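Local coordinates for protein transcriptional regulator, putative (Vibrio cholerae O1 biovar eltor str. N16961, PDB 3BJN) that probably acts as a DNA-binding transcriptional regulator of the IclR family, here represented by its C-terminal domain alone, at residues Gly123-Val128 with Ala137-Ala142; Arg66-Lys71 with Gly109-Thr114; Glu28-Met33 with Ser44-Met49. One frame throughout, in Å; residues are numbered along the deposited sequence. Where two conformers were deposited one is given.

Overall arrangement
All three contacts involve one antiparallel sheet in the C-terminal domain of an IclR-type regulator, and they illustrate how chemistry follows position in a fold. Interaction 1, a buried hairpin pair, lies at its middle, its centre about 4 Å from that of the chain. Interaction 2 is also buried; there a helix settles on the outermost strand 111-114, which pairs with the hairpin of interaction 1, and one side-chain-to-backbone bond joins them. Interaction 3 sits in the other hairpin, its centre about 11 Å from that of the chain, and is partly buried; regular pairing there gives way to selenomethionine packing. Strand 29-36 bonds to strand 133-143, so interactions 1 and 3 share the sheet's backbone network.

Interaction 1. Residues Gly123-Val128 with Ala137-Ala142; sequences GISAPV and AISVMA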
ATOM      1  N   GLY A 123      -2.956   6.236   5.182  1.00 18.00           N
ATOM      2  CA  GLY A 123      -2.286   5.578   4.070  1.00 18.14           C
ATOM      3  C   GLY A 123      -2.973   5.860   2.751  1.00 17.98           C
ATOM      4  O   GLY A 123      -4.204   5.941   2.692  1.00 17.67           O
ATOM      5  N   ILE A 124      -2.173   6.010   1.693  1.00 17.29           N
ATOM      6  CA  ILE A 124      -2.707   6.136   0.321  1.00 17.50           C
ATOM      7  C   ILE A 124      -1.890   5.188  -0.546  1.00 16.51           C
ATOM      8  O   ILE A 124      -0.659   5.242  -0.528  1.00 17.19           O
ATOM      9  CB  ILE A 124      -2.642   7.604  -0.217  1.00 17.37           C
ATOM     10  CG1 ILE A 124      -3.606   8.466   0.609  1.00 20.13           C
ATOM     11  CG2 ILE A 124      -3.034   7.623  -1.696  1.00 17.85           C
ATOM     12  CD1 ILE A 124      -3.511  10.013   0.419  1.00 20.28           C
ATOM     13  N   SER A 125      -2.548   4.280  -1.265  1.00 16.81           N
ATOM     14  CA  SER A 125      -1.807   3.210  -1.939  0.50 17.30           C
ATOM     15  C   SER A 125      -2.400   2.856  -3.287  1.00 17.23           C
ATOM     16  O   SER A 125      -3.611   2.978  -3.496  1.00 17.79           O
ATOM     17  CB  SER A 125      -1.734   1.953  -1.066  0.50 18.05           C
ATOM     18  OG  SER A 125      -1.377   2.275   0.262  0.50 20.36           O
ATOM     19  N   ALA A 126      -1.524   2.439  -4.201  1.00 16.09           N
ATOM     20  CA  ALA A 126      -1.961   2.006  -5.529  1.00 15.79           C
ATOM     21  C   ALA A 126      -1.249   0.711  -5.912  1.00 16.20           C
ATOM     22  O   ALA A 126      -0.130   0.497  -5.481  1.00 16.58           O
ATOM     23  CB  ALA A 126      -1.706   3.114  -6.564  1.00 15.71           C
ATOM     24  N   PRO A 127      -1.902  -0.144  -6.711  1.00 16.17           N
ATOM     25  CA  PRO A 127      -1.325  -1.465  -7.007  1.00 17.00           C
ATOM     26  C   PRO A 127      -0.226  -1.379  -8.061  1.00 17.62           C
ATOM     27  O   PRO A 127      -0.288  -0.532  -8.971  1.00 18.27           O
ATOM     28  CB  PRO A 127      -2.509  -2.239  -7.597  1.00 17.23           C
ATOM     29  CG  PRO A 127      -3.352  -1.155  -8.284  1.00 16.97           C
ATOM     30  CD  PRO A 127      -3.207   0.056  -7.408  1.00 16.65           C
ATOM     31  N   VAL A 128       0.754  -2.268  -7.935  1.00 18.77           N
ATOM     32  CA  VAL A 128       1.767  -2.444  -8.980  1.00 19.20           C
ATOM     33  C   VAL A 128       1.426  -3.761  -9.632  1.00 20.15           C
ATOM     34  O   VAL A 128       1.358  -4.792  -8.964  1.00 19.77           O
ATOM     35  CB  VAL A 128       3.182  -2.471  -8.392  1.00 19.42           C
ATOM     36  CG1 VAL A 128       4.209  -2.822  -9.448  1.00 19.52           C
ATOM     37  CG2 VAL A 128       3.516  -1.119  -7.755  1.00 19.05           C
ATOM     38  N   ALA A 137       2.466  -3.045  -4.113  1.00 15.93           N
ATOM     39  CA  ALA A 137       1.749  -1.769  -4.000  1.00 16.47           C
ATOM     40  C   ALA A 137       2.729  -0.691  -3.647  1.00 16.75           C
ATOM     41  O   ALA A 137       3.680  -0.955  -2.920  1.00 18.21           O
ATOM     42  CB  ALA A 137       0.661  -1.833  -2.965  1.00 16.71           C
ATOM     43  N   ILE A 138       2.472   0.532  -4.124  1.00 16.81           N
ATOM     44  CA  ILE A 138       3.233   1.709  -3.661  1.00 17.08           C
ATOM     45  C   ILE A 138       2.343   2.447  -2.705  1.00 17.48           C
ATOM     46  O   ILE A 138       1.143   2.599  -2.969  1.00 16.69           O
ATOM     47  CB  ILE A 138       3.584   2.666  -4.850  1.00 17.15           C
ATOM     48  CG1 ILE A 138       4.619   2.003  -5.774  1.00 19.75           C
ATOM     49  CG2 ILE A 138       4.036   4.070  -4.315  1.00 18.28           C
ATOM     50  CD1 ILE A 138       6.019   1.880  -5.168  1.00 23.60           C
ATOM     51  N   SER A 139       2.906   2.921  -1.600  1.00 17.87           N
ATOM     52  CA  SER A 139       2.119   3.563  -0.563  0.50 17.94           C
ATOM     53  C   SER A 139       2.831   4.788  -0.010  1.00 18.77           C
ATOM     54  O   SER A 139       4.062   4.806   0.045  1.00 18.69           O
ATOM     55  CB  SER A 139       1.887   2.572   0.572  0.50 18.41           C
ATOM     56  OG  SER A 139       1.256   1.384   0.102  0.50 16.98           O
ATOM     57  N   VAL A 140       2.047   5.789   0.369  1.00 18.34           N
ATOM     58  CA  VAL A 140       2.532   6.875   1.220  1.00 18.55           C
ATOM     59  C   VAL A 140       1.837   6.712   2.561  1.00 18.54           C
ATOM     60  O   VAL A 140       0.615   6.454   2.626  1.00 18.30           O
ATOM     61  CB  VAL A 140       2.242   8.247   0.607  1.00 18.28           C
ATOM     62  CG1 VAL A 140       2.255   9.389   1.677  1.00 20.45           C
ATOM     63  CG2 VAL A 140       3.247   8.516  -0.546  1.00 18.17           C
HETATM   64  N   MSE A 141       2.629   6.822   3.625  1.00 19.50           N
HETATM   65  CA  MSE A 141       2.154   6.783   5.020  1.00 21.45           C
HETATM   66  C   MSE A 141       2.483   8.143   5.599  1.00 20.42           C
HETATM   67  O   MSE A 141       3.650   8.549   5.581  1.00 19.46           O
HETATM   68  CB  MSE A 141       2.901   5.695   5.801  1.00 22.69           C
HETATM   69  CG  MSE A 141       2.609   4.288   5.326  1.00 29.38           C
HETATM   70 SE   MSE A 141       3.844   3.813   3.871  1.00 49.16          SE
HETATM   71  CE  MSE A 141       4.909   2.541   4.897  1.00 42.40           C
ATOM     72  N   ALA A 142       1.474   8.865   6.088  1.00 18.74           N
ATOM     73  CA  ALA A 142       1.656  10.260   6.412  1.00 18.29           C
ATOM     74  C   ALA A 142       0.653  10.686   7.499  1.00 17.62           C
ATOM     75  O   ALA A 142      -0.445  10.123   7.581  1.00 17.54           O
ATOM     76  CB  ALA A 142       1.455  11.102   5.150  1.00 19.50           C
TER
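S125 and S139 meet hydroxyl to hydroxyl across two neighbouring antiparallel strands, their OG atoms 2.8 Å apart in the modelled conformers. They form a non-hydrogen-bonded pair, with CA atoms separated by 4.2 Å, so no backbone bond lies between them and the side chains rise together from the same face. Each hydroxyl stands anti to its own carbonyl carbon (chi1 -46° for S125, -57° for S139); in this position S125 OG lies 3.3 Å from S139 CB, and S139 OG is equally close to S125 CB.

On either side of the serines come hydrogen-bonded pairs, I124 with V140 and A126 with I138, each closed by two backbone bonds, such as I124 N to V140 O at 3.0 Å. These four side chains point to the opposite face, where I124, A126 and V140 pack against helix 144-163. Toward the turn, the CG2 branch of V128 touches CG1 of I138 at 3.9 Å, the two side chains running across each other at a slant, while Y32 of the adjoining strand 29-36 contacts both. P127 pairs with A137 in a non-hydrogen-bonded position, so the lack of an N-H on proline costs this hairpin no bond.

The hairpin is thus a two-faced core element of this GAF-related domain: aliphatic toward helix 144-163, and partly polar toward helix 67-76. S69 OG of that helix lies close to both hydroxyls and probably hydrogen-bonds to them, though its very short separation from S139 OG and the two conformers of each strand serine leave the details uncertain. Which of S125 and S139 donates is not settled, but in the modelled conformers the buried hydroxyls probably find polar partners in one another on an otherwise largely apolar sheet.

Interaction 2. Residues Arg66-Lys71 with Gly109-Thr114; sequences RGASSK and GYAVST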
ATOM      1  N   ARG A  66      -5.649  -4.619   7.458  1.00 20.51           N
ATOM      2  CA  ARG A  66      -5.924  -3.207   7.708  1.00 20.10           C
ATOM      3  C   ARG A  66      -5.043  -2.302   6.848  1.00 19.47           C
ATOM      4  O   ARG A  66      -3.931  -2.676   6.477  1.00 19.70           O
ATOM      5  CB  ARG A  66      -5.706  -2.863   9.182  1.00 21.31           C
ATOM      6  CG  ARG A  66      -6.537  -3.692  10.178  1.00 24.08           C
ATOM      7  CD  ARG A  66      -8.020  -3.635   9.883  1.00 31.91           C
ATOM      8  NE  ARG A  66      -8.786  -4.461  10.823  1.00 37.88           N
ATOM      9  CZ  ARG A  66     -10.034  -4.895  10.620  1.00 40.17           C
ATOM     10  NH1 ARG A  66     -10.689  -4.593   9.502  1.00 40.44           N
ATOM     11  NH2 ARG A  66     -10.624  -5.644  11.541  1.00 40.89           N
ATOM     12  N   GLY A  67      -5.559  -1.109   6.557  1.00 17.41           N
ATOM     13  CA  GLY A  67      -4.760  -0.075   5.892  1.00 17.76           C
ATOM     14  C   GLY A  67      -4.894  -0.104   4.382  1.00 17.06           C
ATOM     15  O   GLY A  67      -5.191  -1.145   3.791  1.00 16.86           O
ATOM     16  N   ALA A  68      -4.620   1.048   3.768  1.00 16.36           N
ATOM     17  CA  ALA A  68      -4.724   1.201   2.311  1.00 16.20           C
ATOM     18  C   ALA A  68      -3.909   0.179   1.523  1.00 16.07           C
ATOM     19  O   ALA A  68      -4.398  -0.322   0.533  1.00 16.80           O
ATOM     20  CB  ALA A  68      -4.330   2.617   1.912  1.00 16.49           C
ATOM     21  N   SER A  69      -2.687  -0.132   1.965  1.00 17.27           N
ATOM     22  CA  SER A  69      -1.818  -1.051   1.221  1.00 17.96           C
ATOM     23  C   SER A  69      -2.443  -2.449   1.185  1.00 18.19           C
ATOM     24  O   SER A  69      -2.511  -3.082   0.122  1.00 18.29           O
ATOM     25  CB  SER A  69      -0.450  -1.174   1.913  1.00 18.87           C
ATOM     26  OG  SER A  69       0.213   0.066   1.989  1.00 24.48           O
ATOM     27  N   SER A  70      -2.887  -2.920   2.352  1.00 17.85           N
ATOM     28  CA  SER A  70      -3.551  -4.241   2.446  1.00 18.58           C
ATOM     29  C   SER A  70      -4.802  -4.268   1.574  1.00 17.62           C
ATOM     30  O   SER A  70      -5.024  -5.234   0.832  1.00 18.74           O
ATOM     31  CB  SER A  70      -3.962  -4.580   3.885  1.00 19.01           C
ATOM     32  OG  SER A  70      -2.815  -4.745   4.683  1.00 22.56           O
ATOM     33  N   LYS A  71      -5.597  -3.204   1.625  0.50 17.18           N
ATOM     34  CA  LYS A  71      -6.876  -3.191   0.906  0.50 17.56           C
ATOM     35  C   LYS A  71      -6.709  -3.120  -0.622  0.50 17.86           C
ATOM     36  O   LYS A  71      -7.510  -3.687  -1.355  0.50 17.76           O
ATOM     37  CB  LYS A  71      -7.766  -2.060   1.409  0.50 17.68           C
ATOM     38  CG  LYS A  71      -8.297  -2.267   2.813  0.50 17.88           C
ATOM     39  CD  LYS A  71      -9.223  -1.114   3.126  0.50 20.07           C
ATOM     40  CE  LYS A  71      -9.389  -0.889   4.597  0.50 22.99           C
ATOM     41  NZ  LYS A  71     -10.012   0.452   4.796  0.50 21.64           N
ATOM     42  N   GLY A 109      -8.730   2.993  -8.631  1.00 18.37           N
ATOM     43  CA  GLY A 109      -7.350   2.565  -8.863  1.00 18.11           C
ATOM     44  C   GLY A 109      -6.406   2.776  -7.684  1.00 17.89           C
ATOM     45  O   GLY A 109      -5.183   2.599  -7.796  1.00 18.40           O
ATOM     46  N   TYR A 110      -6.969   3.134  -6.528  1.00 16.66           N
ATOM     47  CA  TYR A 110      -6.175   3.325  -5.302  1.00 17.39           C
ATOM     48  C   TYR A 110      -7.076   3.192  -4.082  1.00 17.54           C
ATOM     49  O   TYR A 110      -8.301   3.234  -4.206  1.00 17.16           O
ATOM     50  CB  TYR A 110      -5.532   4.726  -5.302  1.00 17.56           C
ATOM     51  CG  TYR A 110      -6.559   5.859  -5.280  1.00 17.57           C
ATOM     52  CD1 TYR A 110      -7.018   6.380  -4.070  1.00 19.18           C
ATOM     53  CD2 TYR A 110      -7.073   6.375  -6.464  1.00 17.83           C
ATOM     54  CE1 TYR A 110      -7.989   7.408  -4.043  1.00 20.24           C
ATOM     55  CE2 TYR A 110      -8.009   7.390  -6.455  1.00 18.52           C
ATOM     56  CZ  TYR A 110      -8.469   7.892  -5.244  1.00 20.02           C
ATOM     57  OH  TYR A 110      -9.412   8.894  -5.234  1.00 22.21           O
ATOM     58  N   ALA A 111      -6.458   3.070  -2.903  1.00 17.55           N
ATOM     59  CA  ALA A 111      -7.195   3.060  -1.642  1.00 18.29           C
ATOM     60  C   ALA A 111      -6.670   4.152  -0.727  1.00 18.10           C
ATOM     61  O   ALA A 111      -5.490   4.517  -0.796  1.00 18.37           O
ATOM     62  CB  ALA A 111      -7.044   1.724  -0.960  1.00 18.60           C
ATOM     63  N   VAL A 112      -7.540   4.626   0.161  1.00 18.80           N
ATOM     64  CA  VAL A 112      -7.153   5.602   1.187  1.00 19.75           C
ATOM     65  C   VAL A 112      -7.630   5.022   2.495  1.00 18.62           C
ATOM     66  O   VAL A 112      -8.756   4.448   2.568  1.00 19.95           O
ATOM     67  CB  VAL A 112      -7.817   6.992   0.962  1.00 20.65           C
ATOM     68  CG1 VAL A 112      -7.404   7.985   2.051  1.00 23.58           C
ATOM     69  CG2 VAL A 112      -7.465   7.549  -0.414  1.00 23.33           C
ATOM     70  N   SER A 113      -6.805   5.139   3.539  1.00 17.85           N
ATOM     71  CA  SER A 113      -7.208   4.705   4.896  1.00 18.79           C
ATOM     72  C   SER A 113      -6.743   5.739   5.938  1.00 19.40           C
ATOM     73  O   SER A 113      -5.767   6.464   5.725  1.00 18.11           O
ATOM     74  CB  SER A 113      -6.597   3.356   5.234  1.00 19.11           C
ATOM     75  OG  SER A 113      -5.176   3.449   5.158  1.00 19.66           O
ATOM     76  N   THR A 114      -7.437   5.783   7.073  1.00 19.75           N
ATOM     77  CA  THR A 114      -7.059   6.695   8.154  1.00 21.86           C
ATOM     78  C   THR A 114      -7.123   5.989   9.506  1.00 20.00           C
ATOM     79  O   THR A 114      -8.187   5.453   9.885  1.00 19.74           O
ATOM     80  CB  THR A 114      -7.989   7.942   8.203  1.00 23.29           C
ATOM     81  OG1 THR A 114      -9.356   7.522   8.311  1.00 27.97           O
ATOM     82  CG2 THR A 114      -7.817   8.797   6.953  1.00 26.00           C
TER
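The backbone N-H of A68 is bound by the hydroxyl of S113, with A68 N and S113 OG 2.8 Å apart. The bond is bent, the angle at the hydrogen being 138°, so the oxygen approaches the amide from one side rather than straight on. It gets there because the first torsion of S113 (chi1 59°) sets OG in the crowded position between its backbone N and carbonyl carbon, turned to the A68 amide. The same oxygen comes within 3.6 Å of G67 CA and 3.5 Å of A68 CB, lying beside both residues.

Next to this polar contact, the methyl of A68 is pressed against the strand, 3.5 Å from A111 O and 4.1 Å from A111 CB. A111 answers with its own CB, which lies 3.7 Å from A68 O. Small side chains on both partners let helix 67-76 come close to strand 111-114, the segment axes nearing to 6.8 Å. The IclR C-terminal fold, akin to the GAF domain, here places helix 67-76 on the face of its antiparallel sheet that carries A111, S113 and S125, close to the outermost strand of this chain; strand 111-114 is itself bonded to the next strand through A111 with S125 and S113 with G123. G67, with a phi of 92°, lets the chain turn into the helix. E116, just beyond the strand, binds the G67 amide with one carboxylate oxygen and, in the modelled conformer of K71, forms a salt bridge to its NZ with the other. Within the helical segment, S70 OG donates to R66 O at 3.0 Å, from above the carbonyl plane.

Interaction 3. Residues Glu28-Met33 with Ser44-Met49; sequences EMAAYM and SQRESM
M29, a selenomethionine, overlaps S48 and E47 and reaches the side-chain amide of Q45 with its terminal methyl. Its partners belong to the other arm of a beta hairpin, strands 29-36 and 39-45, and to the chain just beyond it; the hairpin forms part of the antiparallel sheet of the IclR C-terminal domain. CG and SE of M29 run alongside CB of S48, M29 CG coming to 3.4 Å from S48 CB, tighter than usual. With CG anti to the carbonyl carbon (chi1 -64°) and a bend at chi3, the side chain curls so that CE sits 3.3 Å from E47 CA. The same methyl faces the amide of Q45, nearest its CD at 3.6 Å. M29 and E47 each have two deposited conformers, so the closest of these approaches are doubtful.

The extended chain of Q45 carries its amide out to the M29 methyl and to F56 O, which holds the amide nitrogen. Q45 forms a non-hydrogen-bonded pair with A31, and the adjoining pair of Y32 with S44 is hydrogen-bonded: Y32 N to S44 O is 2.8 Å, whereas S44 N to Y32 O, at 3.4 Å, is weak. One further bond, R46 N to A30 O at 2.9 Å, comes before regular pairing stops.

There the strand gives way: R46 takes helix-like backbone angles and E47 a positive phi, and in the modelled conformers Q23 of helix 12-26 bonds to R46 NE and to E47 O. The CB and CG of R46 lie alongside the A30 carbonyl while the guanidinium turns off toward Q23. A30 N, buried by the contact, has no partner in the model.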
ATOM      1  N   GLU A  28       6.714  13.207   1.902  1.00 13.64           N
ATOM      2  CA  GLU A  28       6.269  12.139   2.824  1.00 13.25           C
ATOM      3  C   GLU A  28       7.056  10.847   2.628  1.00 14.45           C
ATOM      4  O   GLU A  28       7.669  10.610   1.567  1.00 13.91           O
ATOM      5  CB  GLU A  28       4.783  11.820   2.563  1.00 13.44           C
ATOM      6  CG  GLU A  28       3.837  13.025   2.711  1.00 13.64           C
ATOM      7  CD  GLU A  28       3.745  13.619   4.130  1.00 15.69           C
ATOM      8  OE1 GLU A  28       4.221  13.015   5.121  1.00 15.58           O
ATOM      9  OE2 GLU A  28       3.185  14.741   4.256  1.00 16.83           O
HETATM   10  N   MSE A  29       7.010  10.008   3.661  1.00 14.82           N
HETATM   11  CA  MSE A  29       7.504   8.628   3.622  0.50 18.76           C
HETATM   12  C   MSE A  29       6.760   7.852   2.559  1.00 16.61           C
HETATM   13  O   MSE A  29       5.543   8.047   2.399  1.00 15.73           O
HETATM   14  CB  MSE A  29       7.159   7.915   4.927  0.50 18.01           C
HETATM   15  CG  MSE A  29       7.767   8.430   6.165  0.50 21.12           C
HETATM   16 SE   MSE A  29       7.547   6.958   7.439  0.50 31.51          SE
HETATM   17  CE  MSE A  29       8.968   5.941   6.821  0.50 16.69           C
ATOM     18  N   ALA A  30       7.459   6.957   1.860  1.00 16.42           N
ATOM     19  CA  ALA A  30       6.823   6.140   0.821  1.00 15.64           C
ATOM     20  C   ALA A  30       7.426   4.753   0.885  1.00 15.61           C
ATOM     21  O   ALA A  30       8.602   4.592   1.246  1.00 15.74           O
ATOM     22  CB  ALA A  30       7.058   6.749  -0.561  1.00 17.85           C
ATOM     23  N   ALA A  31       6.625   3.751   0.550  1.00 13.98           N
ATOM     24  CA  ALA A  31       7.121   2.375   0.608  1.00 14.34           C
ATOM     25  C   ALA A  31       6.584   1.534  -0.541  1.00 14.57           C
ATOM     26  O   ALA A  31       5.550   1.859  -1.132  1.00 14.48           O
ATOM     27  CB  ALA A  31       6.719   1.733   1.909  1.00 14.92           C
ATOM     28  N   TYR A  32       7.316   0.454  -0.835  1.00 14.20           N
ATOM     29  CA  TYR A  32       6.870  -0.590  -1.749  1.00 14.31           C
ATOM     30  C   TYR A  32       6.637  -1.835  -0.928  1.00 15.22           C
ATOM     31  O   TYR A  32       7.543  -2.314  -0.226  1.00 13.99           O
ATOM     32  CB  TYR A  32       7.967  -0.862  -2.763  1.00 15.29           C
ATOM     33  CG  TYR A  32       7.648  -1.943  -3.751  1.00 16.30           C
ATOM     34  CD1 TYR A  32       6.575  -1.814  -4.619  1.00 19.24           C
ATOM     35  CD2 TYR A  32       8.428  -3.089  -3.810  1.00 18.70           C
ATOM     36  CE1 TYR A  32       6.300  -2.831  -5.564  1.00 20.94           C
ATOM     37  CE2 TYR A  32       8.166  -4.095  -4.733  1.00 21.95           C
ATOM     38  CZ  TYR A  32       7.094  -3.962  -5.581  1.00 20.79           C
ATOM     39  OH  TYR A  32       6.857  -4.959  -6.508  1.00 23.27           O
HETATM   40  N   MSE A  33       5.411  -2.303  -1.027  1.00 15.38           N
HETATM   41  CA  MSE A  33       4.915  -3.453  -0.260  1.00 16.13           C
HETATM   42  C   MSE A  33       4.629  -4.613  -1.190  1.00 15.63           C
HETATM   43  O   MSE A  33       4.203  -4.403  -2.330  1.00 14.98           O
HETATM   44  CB  MSE A  33       3.602  -3.063   0.425  1.00 17.95           C
HETATM   45  CG  MSE A  33       3.561  -1.619   0.955  1.00 21.41           C
HETATM   46 SE   MSE A  33       4.591  -1.666   2.629  1.00 34.90          SE
HETATM   47  CE  MSE A  33       3.185  -2.558   3.498  1.00 26.08           C
ATOM     48  N   SER A  44      10.819  -2.032   0.433  1.00 16.30           N
ATOM     49  CA  SER A  44      11.673  -0.862   0.302  1.00 15.58           C
ATOM     50  C   SER A  44      10.928   0.329   0.883  1.00 16.56           C
ATOM     51  O   SER A  44       9.730   0.466   0.677  1.00 15.94           O
ATOM     52  CB  SER A  44      12.020  -0.609  -1.159  1.00 15.68           C
ATOM     53  OG  SER A  44      12.940   0.495  -1.281  1.00 18.41           O
ATOM     54  N   GLN A  45      11.641   1.166   1.636  1.00 18.30           N
ATOM     55  CA  GLN A  45      10.997   2.290   2.303  1.00 19.08           C
ATOM     56  C   GLN A  45      11.923   3.488   2.349  1.00 20.39           C
ATOM     57  O   GLN A  45      13.123   3.327   2.619  1.00 20.03           O
ATOM     58  CB  GLN A  45      10.650   1.893   3.724  1.00 20.60           C
ATOM     59  CG  GLN A  45       9.865   2.935   4.514  1.00 25.35           C
ATOM     60  CD  GLN A  45       9.631   2.467   5.920  1.00 29.99           C
ATOM     61  OE1 GLN A  45      10.586   2.238   6.665  1.00 34.70           O
ATOM     62  NE2 GLN A  45       8.381   2.266   6.283  1.00 33.36           N
ATOM     63  N   ARG A  46      11.368   4.673   2.130  0.50 20.41           N
ATOM     64  CA  ARG A  46      12.167   5.903   2.153  0.50 21.22           C
ATOM     65  C   ARG A  46      12.541   6.398   3.560  0.50 21.46           C
ATOM     66  O   ARG A  46      13.598   6.981   3.767  0.50 22.91           O
ATOM     67  CB  ARG A  46      11.494   7.002   1.312  1.00 21.77           C
ATOM     68  CG  ARG A  46      11.454   6.703  -0.090  1.00 22.45           C
ATOM     69  CD  ARG A  46      12.783   6.673  -0.627  1.00 23.71           C
ATOM     70  NE  ARG A  46      13.459   7.935  -0.387  1.00 28.45           N
ATOM     71  CZ  ARG A  46      14.680   8.179  -0.825  1.00 31.38           C
ATOM     72  NH1 ARG A  46      15.311   7.242  -1.503  1.00 28.97           N
ATOM     73  NH2 ARG A  46      15.261   9.355  -0.599  1.00 32.88           N
ATOM     74  N   GLU A  47      11.704   6.172   4.549  0.50 21.04           N
ATOM     75  CA  GLU A  47      12.026   6.788   5.810  0.50 21.08           C
ATOM     76  C   GLU A  47      11.756   8.280   5.847  0.50 19.99           C
ATOM     77  O   GLU A  47      12.112   9.082   4.964  0.50 18.99           O
ATOM     78  CB  GLU A  47      13.474   6.488   6.252  0.50 20.81           C
ATOM     79  CG  GLU A  47      14.554   7.558   5.912  0.50 24.54           C
ATOM     80  CD  GLU A  47      15.627   7.675   6.997  0.50 27.97           C
ATOM     81  OE1 GLU A  47      16.555   8.513   6.857  0.50 30.78           O
ATOM     82  OE2 GLU A  47      15.552   6.925   8.003  0.50 30.45           O
ATOM     83  N   SER A  48      11.179   8.616   6.978  1.00 19.52           N
ATOM     84  CA  SER A  48      10.603   9.923   7.295  1.00 18.54           C
ATOM     85  C   SER A  48      11.718  10.897   7.583  1.00 18.55           C
ATOM     86  O   SER A  48      12.660  10.601   8.346  1.00 18.19           O
ATOM     87  CB  SER A  48       9.716   9.792   8.545  1.00 17.95           C
ATOM     88  OG  SER A  48       9.286  11.073   9.012  1.00 16.75           O
HETATM   89  N   MSE A  49      11.585  12.084   6.994  1.00 18.23           N
HETATM   90  CA  MSE A  49      12.495  13.195   7.269  1.00 19.71           C
HETATM   91  C   MSE A  49      11.858  14.079   8.316  1.00 18.66           C
HETATM   92  O   MSE A  49      12.363  15.151   8.696  1.00 20.33           O
HETATM   93  CB  MSE A  49      12.736  13.997   6.007  1.00 19.97           C
HETATM   94  CG  MSE A  49      13.551  13.263   4.985  1.00 24.83           C
HETATM   95 SE   MSE A  49      15.345  12.997   5.625  1.00 44.96          SE
HETATM   96  CE  MSE A  49      15.324  11.153   5.712  1.00 28.12           C
TER